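Local coordinates for putative uncharacterized protein tcp24 (PDB 4Q38) that transfers long-chain acyl groups from acyl-coenzyme A onto teicoplanin-type glycopeptide antibiotics, and is seen here with coenzyme A and a decanoyl glucosamine, at residues W248-M253 against M330-V335; Q195-T200 against G209-E214; L25-R30 against G110-P115. All blocks are in the same frame, centred on the assembly; numbering follows the deposited sequence.

Overall arrangement
Three contacts follow one another along the chain, none nested in another and none crossing. From the N terminus, contact 3 closes first: it brings the loop after helix 18-25 to the loop before helix 119-123, bridging 79 residues that are largely helical. Contact 2 is the most local, pairing strands 194-200 and 206-211 as a beta hairpin. Contact 1 comes last and joins strand 246-251 to the C-terminal strand 331-336 across 76 residues. Contacts 1 and 2 share one mixed sheet, where strands 206-211 and 246-251 are parallel neighbours, and both reach the bound ligands. Contact 3 lies apart, its centre about 31 Å from that of contact 1.

Contact 1. Residues W248-M253 against M330-V335; sequences WGSSWM and MRTGFV. With COA (coenzyme A), chain D.
Gly249 and Gly333 exchange two backbone hydrogen bonds, Gly249 N to Gly333 O at 2.9 Å and Gly333 N to Gly249 O, and two residues further on Ser251 and Arg331 do the same. These hydrogen-bonded pairs join antiparallel strands 246-251 and 331-336 in the sheet of a GNAT-like domain, the acetyltransferase fold that here carries the coenzyme A site. In the non-hydrogen-bonded pair between them, Ser250 OG and Thr332 OG1 share a hydrogen bond of 2.8 Å. Each hydroxyl stands beside its own backbone N and anti to its carbonyl carbon (chi1 -59° for Ser250), which brings the two oxygens together on the face that also bears Trp248 and Phe334.

On that face Phe334 CB lies over the indole, 3.9 Å from the centroid of the Trp248 six-membered ring, a CH-pi contact. The phenyl ring itself meets the indole obliquely, the planes at 47°, while Thr332 CG2 comes to the indole edge; outside the pair, the ring of His207 also meets Trp248. At the other end Met330 lays CG against Ser251 N; its extended chain brings SD to 3.7 Å from Ser250 CB, and the bend at the last torsion lays CE alongside the same carbon. The Arg331 guanidinium is turned to a salt bridge with Asp279.

Strand 246-251 finishes in an ST turn, Met253 N donating to Ser251 OG at 3.0 Å. The same OG lies 3.1 Å from the coenzyme A sulfur S1P. Trp252, which points away from 330-335 and meets the ring of Phe296, reaches the pantetheine arm: its NE1 donates to the amide oxygen O5P at 3.1 Å, the N-H...O angle only 141°.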
loop_
_atom_site.group_PDB
_atom_site.type_symbol
_atom_site.label_atom_id
_atom_site.label_comp_id
_atom_site.label_asym_id
_atom_site.label_seq_id
_atom_site.Cartn_x
_atom_site.Cartn_y
_atom_site.Cartn_z
ATOM N N TRP A 248 -9.355 -5.219 -12.978
ATOM C CA TRP A 248 -9.498 -3.795 -13.207
ATOM C C TRP A 248 -8.286 -3.070 -12.709
ATOM O O TRP A 248 -7.679 -3.447 -11.703
ATOM C CB TRP A 248 -10.760 -3.265 -12.542
ATOM C CG TRP A 248 -12.033 -3.694 -13.240
ATOM C CD1 TRP A 248 -12.691 -4.919 -13.133
ATOM C CD2 TRP A 248 -12.843 -2.910 -14.179
ATOM N NE1 TRP A 248 -13.821 -4.941 -13.914
ATOM C CE2 TRP A 248 -13.964 -3.769 -14.574
ATOM C CE3 TRP A 248 -12.751 -1.635 -14.719
ATOM C CZ2 TRP A 248 -14.941 -3.340 -15.456
ATOM C CZ3 TRP A 248 -13.740 -1.219 -15.609
ATOM C CH2 TRP A 248 -14.808 -2.053 -15.969
ATOM N N GLY A 249 -7.904 -2.027 -13.432
ATOM C CA GLY A 249 -6.786 -1.186 -13.015
ATOM C C GLY A 249 -7.152 0.278 -13.138
ATOM O O GLY A 249 -7.841 0.661 -14.082
ATOM N N SER A 250 -6.729 1.090 -12.166
ATOM C CA SER A 250 -6.798 2.551 -12.282
ATOM C C SER A 250 -5.390 3.081 -12.039
ATOM O O SER A 250 -4.790 2.789 -11.005
ATOM C CB SER A 250 -7.755 3.169 -11.258
ATOM O OG SER A 250 -9.070 2.672 -11.404
ATOM N N SER A 251 -4.845 3.832 -12.992
ATOM C CA SER A 251 -3.447 4.228 -12.893
ATOM C C SER A 251 -3.077 5.361 -13.833
ATOM O O SER A 251 -3.649 5.507 -14.913
ATOM C CB SER A 251 -2.534 3.031 -13.188
ATOM O OG SER A 251 -1.170 3.366 -12.984
ATOM N N TRP A 252 -2.090 6.145 -13.419
ATOM C CA TRP A 252 -1.421 7.074 -14.327
ATOM C C TRP A 252 -0.886 6.353 -15.557
ATOM O O TRP A 252 -0.758 6.959 -16.628
ATOM C CB TRP A 252 -0.295 7.781 -13.587
ATOM C CG TRP A 252 0.803 6.854 -13.122
ATOM C CD1 TRP A 252 0.905 6.203 -11.888
ATOM C CD2 TRP A 252 1.989 6.429 -13.873
ATOM N NE1 TRP A 252 2.036 5.431 -11.834
ATOM C CE2 TRP A 252 2.737 5.525 -12.983
ATOM C CE3 TRP A 252 2.492 6.692 -15.149
ATOM C CZ2 TRP A 252 3.929 4.932 -13.370
ATOM C CZ3 TRP A 252 3.691 6.084 -15.526
ATOM C CH2 TRP A 252 4.390 5.222 -14.656
ATOM N N MET A 253 -0.600 5.049 -15.402
ATOM C CA MET A 253 0.000 4.196 -16.445
ATOM C C MET A 253 -0.889 3.992 -17.654
ATOM O O MET A 253 -0.410 3.688 -18.751
ATOM C CB MET A 253 0.257 2.792 -15.905
ATOM C CG MET A 253 1.554 2.574 -15.169
ATOM S SD MET A 253 1.561 0.826 -14.743
ATOM C CE MET A 253 2.323 0.904 -13.134
ATOM N N MET A 330 -5.385 9.928 -14.325
ATOM C CA MET A 330 -5.592 8.525 -13.993
ATOM C C MET A 330 -6.651 7.973 -14.930
ATOM O O MET A 330 -7.689 8.599 -15.130
ATOM C CB MET A 330 -6.076 8.373 -12.552
ATOM C CG MET A 330 -6.171 6.923 -12.092
ATOM S SD MET A 330 -6.932 6.735 -10.463
ATOM C CE MET A 330 -8.667 6.949 -10.872
ATOM N N ARG A 331 -6.394 6.813 -15.517
ATOM C CA ARG A 331 -7.414 6.183 -16.354
ATOM C C ARG A 331 -7.728 4.805 -15.799
ATOM O O ARG A 331 -6.906 4.208 -15.099
ATOM C CB ARG A 331 -6.978 6.111 -17.823
ATOM C CG ARG A 331 -6.701 7.467 -18.483
ATOM C CD ARG A 331 -7.927 8.376 -18.567
ATOM N NE ARG A 331 -9.049 7.782 -19.298
ATOM C CZ ARG A 331 -9.205 7.825 -20.622
ATOM N NH1 ARG A 331 -8.313 8.436 -21.393
ATOM N NH2 ARG A 331 -10.257 7.246 -21.173
ATOM N N THR A 332 -8.929 4.325 -16.105
ATOM C CA THR A 332 -9.429 3.071 -15.584
ATOM C C THR A 332 -9.779 2.148 -16.742
ATOM O O THR A 332 -10.351 2.580 -17.742
ATOM C CB THR A 332 -10.663 3.317 -14.688
ATOM O OG1 THR A 332 -10.245 4.006 -13.509
ATOM C CG2 THR A 332 -11.339 2.018 -14.279
ATOM N N GLY A 333 -9.411 0.881 -16.608
ATOM C CA GLY A 333 -9.704 -0.098 -17.631
ATOM C C GLY A 333 -9.706 -1.498 -17.069
ATOM O O GLY A 333 -9.511 -1.698 -15.864
ATOM N N PHE A 334 -9.922 -2.466 -17.956
ATOM C CA PHE A 334 -9.955 -3.871 -17.580
ATOM C C PHE A 334 -9.229 -4.747 -18.592
ATOM O O PHE A 334 -9.016 -4.353 -19.748
ATOM C CB PHE A 334 -11.402 -4.363 -17.423
ATOM C CG PHE A 334 -12.137 -4.533 -18.739
ATOM C CD1 PHE A 334 -12.064 -5.731 -19.452
ATOM C CD2 PHE A 334 -12.897 -3.495 -19.265
ATOM C CE1 PHE A 334 -12.736 -5.885 -20.663
ATOM C CE2 PHE A 334 -13.579 -3.646 -20.476
ATOM C CZ PHE A 334 -13.495 -4.843 -21.176
ATOM N N VAL A 335 -8.855 -5.938 -18.128
ATOM C CA VAL A 335 -8.414 -7.031 -18.980
ATOM C C VAL A 335 -9.083 -8.299 -18.462
ATOM O O VAL A 335 -9.188 -8.502 -17.256
ATOM C CB VAL A 335 -6.868 -7.202 -18.992
ATOM C CG1 VAL A 335 -6.202 -6.091 -19.793
ATOM C CG2 VAL A 335 -6.290 -7.247 -17.579
HETATM N N1A COA D . 10.325 6.523 -12.407
HETATM C C2A COA D . 11.269 6.955 -13.267
HETATM N N3A COA D . 11.462 6.424 -14.487
HETATM C C4A COA D . 10.687 5.395 -14.915
HETATM C C5A COA D . 9.635 4.865 -14.030
HETATM C C6A COA D . 9.484 5.504 -12.703
HETATM N N6A COA D . 8.540 5.106 -11.814
HETATM N N7A COA D . 9.038 3.867 -14.707
HETATM C C8A COA D . 9.643 3.765 -15.913
HETATM N N9A COA D . 10.636 4.668 -16.028
HETATM C C1B COA D . 11.512 4.871 -17.207
HETATM C C2B COA D . 12.218 3.610 -17.669
HETATM O O2B COA D . 13.454 3.442 -16.982
HETATM C C3B COA D . 12.382 3.871 -19.151
HETATM O O3B COA D . 13.448 4.807 -19.328
HETATM P P3B COA D . 14.274 4.980 -20.711
HETATM O O7A COA D . 15.142 3.759 -20.740
HETATM O O8A COA D . 14.960 6.303 -20.503
HETATM O O9A COA D . 13.234 5.024 -21.804
HETATM C C4B COA D . 11.080 4.583 -19.504
HETATM O O4B COA D . 10.699 5.275 -18.313
HETATM C C5B COA D . 9.957 3.654 -19.975
HETATM O O5B COA D . 9.608 2.739 -18.922
HETATM P P1A COA D . 8.650 1.472 -19.148
HETATM O O1A COA D . 9.376 0.350 -19.838
HETATM O O2A COA D . 7.369 1.995 -19.743
HETATM O O3A COA D . 8.330 1.030 -17.619
HETATM P P2A COA D . 9.217 0.033 -16.718
HETATM O O4A COA D . 8.779 -1.384 -16.973
HETATM O O5A COA D . 10.684 0.355 -16.828
HETATM O O6A COA D . 8.740 0.498 -15.251
HETATM C CBP COA D . 7.198 0.296 -13.343
HETATM C CCP COA D . 7.373 0.339 -14.859
HETATM C CDP COA D . 5.701 0.187 -13.107
HETATM C CEP COA D . 7.912 -0.929 -12.809
HETATM C CAP COA D . 7.768 1.581 -12.696
HETATM O OAP COA D . 7.183 2.733 -13.306
HETATM C C9P COA D . 7.596 1.719 -11.194
HETATM O O9P COA D . 8.303 1.082 -10.432
HETATM N N8P COA D . 6.675 2.584 -10.757
HETATM C C7P COA D . 6.298 2.688 -9.357
HETATM C C6P COA D . 5.101 1.792 -9.044
HETATM C C5P COA D . 3.862 2.259 -9.793
HETATM O O5P COA D . 3.875 3.305 -10.432
HETATM N N4P COA D . 2.797 1.457 -9.722
HETATM C C3P COA D . 1.474 1.872 -10.180
HETATM C C2P COA D . 0.766 2.800 -9.204
HETATM S S1P COA D . -0.873 3.273 -9.852
#

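Contact 2. Residues Q195-T200 against G209-E214; sequences QFSLAT and GLHVPE. With TEC (2-amino-6-O-decanoyl-2-deoxy-beta-D-glucopyranose), chain E.
His211 crosses Gln195 at about a right angle, and its side chain can be traced from the backbone to the ligand. CB meets the Gln195 amide oxygen OE1 at 3.4 Å. The first torsion (chi1 -44°) sets CG beside the backbone N, and chi2 of -89° turns ND1 to the sugar and NE2 to Ser197. ND1 faces the bound decanoyl glucosamine, 3.1 Å from sugar carbon C6, with the ester oxygen O6 lying near the ring plane. CD2 passes Ser197 OG at 3.7 Å, and NE2 shares a hydrogen bond of 2.8 Å with that hydroxyl, again at the ring edge, a bond that would favour this rotation of the ring. Ser197 contacts N-acetylglucosamine in another complex of this protein.

These side chains share one face of a beta hairpin whose hydrogen-bonded pairs are Gln195-His211 and Ser197-Gly209. Gln195 extends onward until its amide packs against Pro213, OE1 being 3.5 Å from Pro213 CD. Where the strand has ended, Val212 N donates at 2.9 Å to OAW, the decanoyl carbonyl oxygen, while Val212 O accepts from the pantetheine of coenzyme A; one peptide stretch thus touches both ligands.

On the other face Phe196 CE1 and Leu210 CD1 pack together. Helix 221-238 covers Phe196, strand 188-191 flanks 194-200, helix 157-169 meets Pro213, and strand 246-251 continues the sheet beyond Leu210.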
loop_
_atom_site.group_PDB
_atom_site.type_symbol
_atom_site.label_atom_id
_atom_site.label_comp_id
_atom_site.label_asym_id
_atom_site.label_seq_id
_atom_site.Cartn_x
_atom_site.Cartn_y
_atom_site.Cartn_z
ATOM N N GLN A 195 0.387 -7.572 -8.163
ATOM C CA GLN A 195 -0.494 -7.900 -7.056
ATOM C C GLN A 195 -1.944 -7.897 -7.515
ATOM O O GLN A 195 -2.307 -7.183 -8.457
ATOM C CB GLN A 195 -0.387 -6.843 -5.963
ATOM C CG GLN A 195 0.960 -6.741 -5.273
ATOM C CD GLN A 195 1.134 -5.372 -4.660
ATOM O OE1 GLN A 195 0.677 -4.381 -5.233
ATOM N NE2 GLN A 195 1.782 -5.304 -3.495
ATOM N N PHE A 196 -2.764 -8.686 -6.829
ATOM C CA PHE A 196 -4.208 -8.737 -7.085
ATOM C C PHE A 196 -4.972 -8.631 -5.781
ATOM O O PHE A 196 -4.655 -9.321 -4.817
ATOM C CB PHE A 196 -4.594 -10.047 -7.798
ATOM C CG PHE A 196 -3.984 -10.191 -9.163
ATOM C CD1 PHE A 196 -4.608 -9.656 -10.279
ATOM C CD2 PHE A 196 -2.755 -10.832 -9.327
ATOM C CE1 PHE A 196 -4.030 -9.760 -11.546
ATOM C CE2 PHE A 196 -2.177 -10.948 -10.587
ATOM C CZ PHE A 196 -2.807 -10.402 -11.697
ATOM N N SER A 197 -5.983 -7.767 -5.766
ATOM C CA SER A 197 -6.860 -7.633 -4.604
ATOM C C SER A 197 -8.271 -8.156 -4.893
ATOM O O SER A 197 -8.801 -7.963 -5.987
ATOM C CB SER A 197 -6.963 -6.169 -4.180
ATOM O OG SER A 197 -7.375 -5.387 -5.287
ATOM N N LEU A 198 -8.867 -8.804 -3.900
ATOM C CA LEU A 198 -10.294 -9.128 -3.936
ATOM C C LEU A 198 -11.047 -7.809 -3.969
ATOM O O LEU A 198 -10.807 -6.929 -3.154
ATOM C CB LEU A 198 -10.702 -9.912 -2.696
ATOM C CG LEU A 198 -10.084 -11.292 -2.470
ATOM C CD1 LEU A 198 -10.266 -11.708 -1.018
ATOM C CD2 LEU A 198 -10.733 -12.302 -3.396
ATOM N N ALA A 199 -11.930 -7.658 -4.945
ATOM C CA ALA A 199 -12.651 -6.401 -5.115
ATOM C C ALA A 199 -14.051 -6.636 -5.658
ATOM O O ALA A 199 -14.356 -7.704 -6.175
ATOM C CB ALA A 199 -11.876 -5.472 -6.042
ATOM N N THR A 200 -14.904 -5.625 -5.531
ATOM C CA THR A 200 -16.240 -5.676 -6.128
ATOM C C THR A 200 -16.570 -4.340 -6.770
ATOM O O THR A 200 -16.190 -3.288 -6.254
ATOM C CB THR A 200 -17.337 -5.985 -5.099
ATOM O OG1 THR A 200 -17.325 -4.973 -4.091
ATOM C CG2 THR A 200 -17.126 -7.359 -4.454
ATOM N N GLY A 209 -8.682 -6.379 -8.351
ATOM C CA GLY A 209 -7.901 -5.165 -8.540
ATOM C C GLY A 209 -6.494 -5.601 -8.919
ATOM O O GLY A 209 -5.964 -6.553 -8.351
ATOM N N LEU A 210 -5.907 -4.943 -9.906
ATOM C CA LEU A 210 -4.539 -5.275 -10.325
ATOM C C LEU A 210 -3.655 -4.120 -9.880
ATOM O O LEU A 210 -4.032 -2.972 -10.040
ATOM C CB LEU A 210 -4.475 -5.503 -11.842
ATOM C CG LEU A 210 -3.147 -5.922 -12.500
ATOM C CD1 LEU A 210 -3.445 -6.686 -13.783
ATOM C CD2 LEU A 210 -2.240 -4.730 -12.787
ATOM N N HIS A 211 -2.490 -4.421 -9.307
ATOM C CA HIS A 211 -1.607 -3.380 -8.777
ATOM C C HIS A 211 -0.169 -3.705 -9.105
ATOM O O HIS A 211 0.185 -4.872 -9.265
ATOM C CB HIS A 211 -1.778 -3.237 -7.261
ATOM C CG HIS A 211 -3.216 -3.246 -6.807
ATOM N ND1 HIS A 211 -3.954 -2.124 -6.711
ATOM C CD2 HIS A 211 -4.055 -4.298 -6.447
ATOM C CE1 HIS A 211 -5.198 -2.434 -6.297
ATOM N NE2 HIS A 211 -5.259 -3.763 -6.131
ATOM N N VAL A 212 0.661 -2.671 -9.211
ATOM C CA VAL A 212 2.065 -2.848 -9.573
ATOM C C VAL A 212 2.933 -2.271 -8.452
ATOM O O VAL A 212 3.051 -1.046 -8.318
ATOM C CB VAL A 212 2.415 -2.172 -10.932
ATOM C CG1 VAL A 212 3.878 -2.436 -11.299
ATOM C CG2 VAL A 212 1.495 -2.662 -12.052
ATOM N N PRO A 213 3.511 -3.145 -7.618
ATOM C CA PRO A 213 4.454 -2.666 -6.614
ATOM C C PRO A 213 5.736 -2.169 -7.284
ATOM O O PRO A 213 6.066 -2.584 -8.401
ATOM C CB PRO A 213 4.734 -3.904 -5.757
ATOM C CG PRO A 213 4.363 -5.070 -6.605
ATOM C CD PRO A 213 3.318 -4.607 -7.574
ATOM N N GLU A 214 6.438 -1.269 -6.620
ATOM C CA GLU A 214 7.612 -0.667 -7.236
ATOM C C GLU A 214 8.735 -1.692 -7.369
ATOM O O GLU A 214 9.333 -1.829 -8.433
ATOM C CB GLU A 214 8.094 0.550 -6.444
ATOM C CG GLU A 214 9.380 1.140 -7.031
ATOM C CD GLU A 214 9.858 2.371 -6.294
ATOM O OE1 GLU A 214 9.087 3.342 -6.179
ATOM O OE2 GLU A 214 11.015 2.359 -5.830
HETATM C CAV TEC E . 0.113 -0.953 -18.449
HETATM C CAU TEC E . 0.280 -1.996 -17.367
HETATM C CAT TEC E . -1.003 -2.289 -16.634
HETATM C CAS TEC E . -1.755 -1.032 -16.292
HETATM C CAR TEC E . -2.646 -1.290 -15.114
HETATM C CAQ TEC E . -2.059 -0.580 -13.950
HETATM C CAP TEC E . -2.856 -0.729 -12.701
HETATM C CAO TEC E . -1.945 -0.348 -11.584
HETATM C CAN TEC E . -2.697 0.180 -10.427
HETATM C CAM TEC E . -1.821 0.310 -9.209
HETATM O OAW TEC E . -0.684 -0.096 -9.206
HETATM O O6 TEC E . -2.386 1.022 -8.218
HETATM C C6 TEC E . -2.422 0.521 -6.897
HETATM C C5 TEC E . -1.588 1.389 -5.921
HETATM O O5 TEC E . -2.294 1.719 -4.763
HETATM C C1 TEC E . -1.484 2.837 -4.304
HETATM O O1 TEC E . -2.058 3.809 -3.656
HETATM C C2 TEC E . -0.349 2.262 -3.504
HETATM N N2 TEC E . 0.466 3.367 -3.027
HETATM C C3 TEC E . 0.396 1.559 -4.538
HETATM O O3 TEC E . 1.164 0.818 -3.756
HETATM C C4 TEC E . -0.409 0.648 -5.425
HETATM O O4 TEC E . 0.303 0.373 -6.476
#

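Contact 3. Residues L25-R30 against G110-P115; sequences LGLEER and GGPPLP
Leu27 pushes its CD2 methyl into a corner formed by Pro112, Leu114 and Pro115. That single carbon lies 3.8 Å from Pro112 CG and 3.9 Å from Leu114 CD2, with Pro115 CD a little further off; it also comes 3.6 Å from the carbonyl oxygen Pro113 O. Leu27 CD1 adds a second touch on the Leu114 methyl. Leu114 CD2 is met from a different direction by Leu25 CD1, at 4.1 Å, so one methyl of the proline-rich loop serves two leucines of the other. Pro115 turns its ring toward the backbone instead: its CG is 3.4 Å from both Leu25 O and Gly26 O.

The turn at Gly26 lies between these leucines and is consistent with both reaching 110-115. With positive phi, Gly26 is the C-prime residue of a Schellman motif that ends helix 18-25, its N bonding to Ile23 O and Leu27 N to Arg22 O. The reversal carries the chain out of the helix. Beyond the leucines, helix 84-98 receives Leu25 and Leu114 together through Leu89, and Pro112 O and Gly111 O are tied by hydrogen bonds to His126 and Gln177.

Polar contact between the loops runs through a water, which donates to Leu25 O at 2.8 Å and to Pro115 O at 2.9 Å. Since prolines lack an N-H, Pro112, Pro113 and Pro115 cannot donate to the helix end. The join of two helix-connecting loops, away from the ligand sites, therefore rests on methyl and ring packing, with one water linking two carbonyl oxygens that cannot bond to each other.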
loop_
_atom_site.group_PDB
_atom_site.type_symbol
_atom_site.label_atom_id
_atom_site.label_comp_id
_atom_site.label_asym_id
_atom_site.label_seq_id
_atom_site.Cartn_x
_atom_site.Cartn_y
_atom_site.Cartn_z
ATOM N N LEU A 25 -0.594 12.556 21.926
ATOM C CA LEU A 25 0.101 12.216 20.684
ATOM C C LEU A 25 0.184 13.390 19.716
ATOM O O LEU A 25 0.926 13.338 18.729
ATOM C CB LEU A 25 -0.530 10.982 20.019
ATOM C CG LEU A 25 -0.521 9.678 20.822
ATOM C CD1 LEU A 25 -1.266 8.579 20.081
ATOM C CD2 LEU A 25 0.883 9.207 21.186
ATOM N N GLY A 26 -0.565 14.450 20.007
ATOM C CA GLY A 26 -0.549 15.655 19.179
ATOM C C GLY A 26 -1.430 15.527 17.952
ATOM O O GLY A 26 -1.232 16.235 16.967
ATOM N N LEU A 27 -2.407 14.625 18.025
ATOM C CA LEU A 27 -3.319 14.348 16.912
ATOM C C LEU A 27 -4.386 15.440 16.762
ATOM O O LEU A 27 -4.875 15.976 17.760
ATOM C CB LEU A 27 -3.960 12.961 17.085
ATOM C CG LEU A 27 -3.018 11.776 16.813
ATOM C CD1 LEU A 27 -3.562 10.483 17.401
ATOM C CD2 LEU A 27 -2.714 11.624 15.324
ATOM N N GLU A 28 -4.725 15.772 15.516
ATOM C CA GLU A 28 -5.702 16.829 15.225
ATOM C C GLU A 28 -7.113 16.503 15.716
ATOM O O GLU A 28 -7.457 15.335 15.919
ATOM C CB GLU A 28 -5.723 17.169 13.731
ATOM C CG GLU A 28 -5.068 18.501 13.383
ATOM C CD GLU A 28 -3.698 18.370 12.739
ATOM O OE1 GLU A 28 -3.171 17.242 12.649
ATOM O OE2 GLU A 28 -3.146 19.408 12.311
ATOM N N GLU A 29 -7.926 17.546 15.892
ATOM C CA GLU A 29 -9.288 17.406 16.418
ATOM C C GLU A 29 -10.175 16.495 15.574
ATOM O O GLU A 29 -11.027 15.794 16.111
ATOM C CB GLU A 29 -9.951 18.775 16.588
ATOM C CG GLU A 29 -9.342 19.617 17.700
ATOM C CD GLU A 29 -10.253 20.741 18.161
ATOM O OE1 GLU A 29 -10.738 20.672 19.313
ATOM O OE2 GLU A 29 -10.489 21.687 17.374
ATOM N N ARG A 30 -9.963 16.500 14.260
ATOM C CA ARG A 30 -10.757 15.672 13.351
ATOM C C ARG A 30 -10.595 14.165 13.612
ATOM O O ARG A 30 -11.482 13.379 13.269
ATOM C CB ARG A 30 -10.440 16.015 11.890
ATOM C CG ARG A 30 -9.174 15.371 11.351
ATOM C CD ARG A 30 -8.804 15.899 9.976
ATOM N NE ARG A 30 -8.067 17.161 10.061
ATOM C CZ ARG A 30 -6.751 17.262 10.259
ATOM N NH1 ARG A 30 -6.000 16.174 10.399
ATOM N NH2 ARG A 30 -6.183 18.460 10.318
ATOM N N GLY A 110 -6.428 2.650 8.147
ATOM C CA GLY A 110 -5.244 2.263 8.930
ATOM C C GLY A 110 -4.989 3.178 10.116
ATOM O O GLY A 110 -4.120 2.902 10.952
ATOM N N GLY A 111 -5.746 4.271 10.187
ATOM C CA GLY A 111 -5.540 5.282 11.223
ATOM C C GLY A 111 -4.624 6.390 10.737
ATOM O O GLY A 111 -3.959 6.243 9.710
ATOM N N PRO A 112 -4.577 7.516 11.474
ATOM C CA PRO A 112 -3.762 8.655 11.058
ATOM C C PRO A 112 -2.264 8.423 11.279
ATOM O O PRO A 112 -1.883 7.578 12.095
ATOM C CB PRO A 112 -4.247 9.778 11.980
ATOM C CG PRO A 112 -4.663 9.060 13.220
ATOM C CD PRO A 112 -5.307 7.792 12.722
ATOM N N PRO A 113 -1.417 9.170 10.556
ATOM C CA PRO A 113 0.010 9.184 10.885
ATOM C C PRO A 113 0.218 9.921 12.228
ATOM O O PRO A 113 -0.578 10.794 12.575
ATOM C CB PRO A 113 0.615 9.987 9.732
ATOM C CG PRO A 113 -0.486 10.881 9.275
ATOM C CD PRO A 113 -1.743 10.082 9.437
ATOM N N LEU A 114 1.252 9.556 12.982
ATOM C CA LEU A 114 1.553 10.245 14.241
ATOM C C LEU A 114 2.546 11.380 14.010
ATOM O O LEU A 114 3.531 11.200 13.290
ATOM C CB LEU A 114 2.087 9.263 15.294
ATOM C CG LEU A 114 1.157 8.148 15.798
ATOM C CD1 LEU A 114 1.771 7.459 17.017
ATOM C CD2 LEU A 114 -0.231 8.686 16.123
ATOM N N PRO A 115 2.291 12.562 14.608
ATOM C CA PRO A 115 3.227 13.685 14.502
ATOM C C PRO A 115 4.648 13.269 14.909
ATOM O O PRO A 115 4.817 12.564 15.899
ATOM C CB PRO A 115 2.656 14.703 15.492
ATOM C CG PRO A 115 1.188 14.420 15.516
ATOM C CD PRO A 115 1.041 12.938 15.301
HETATM O O HOH W 1 3.087 11.716 18.131
#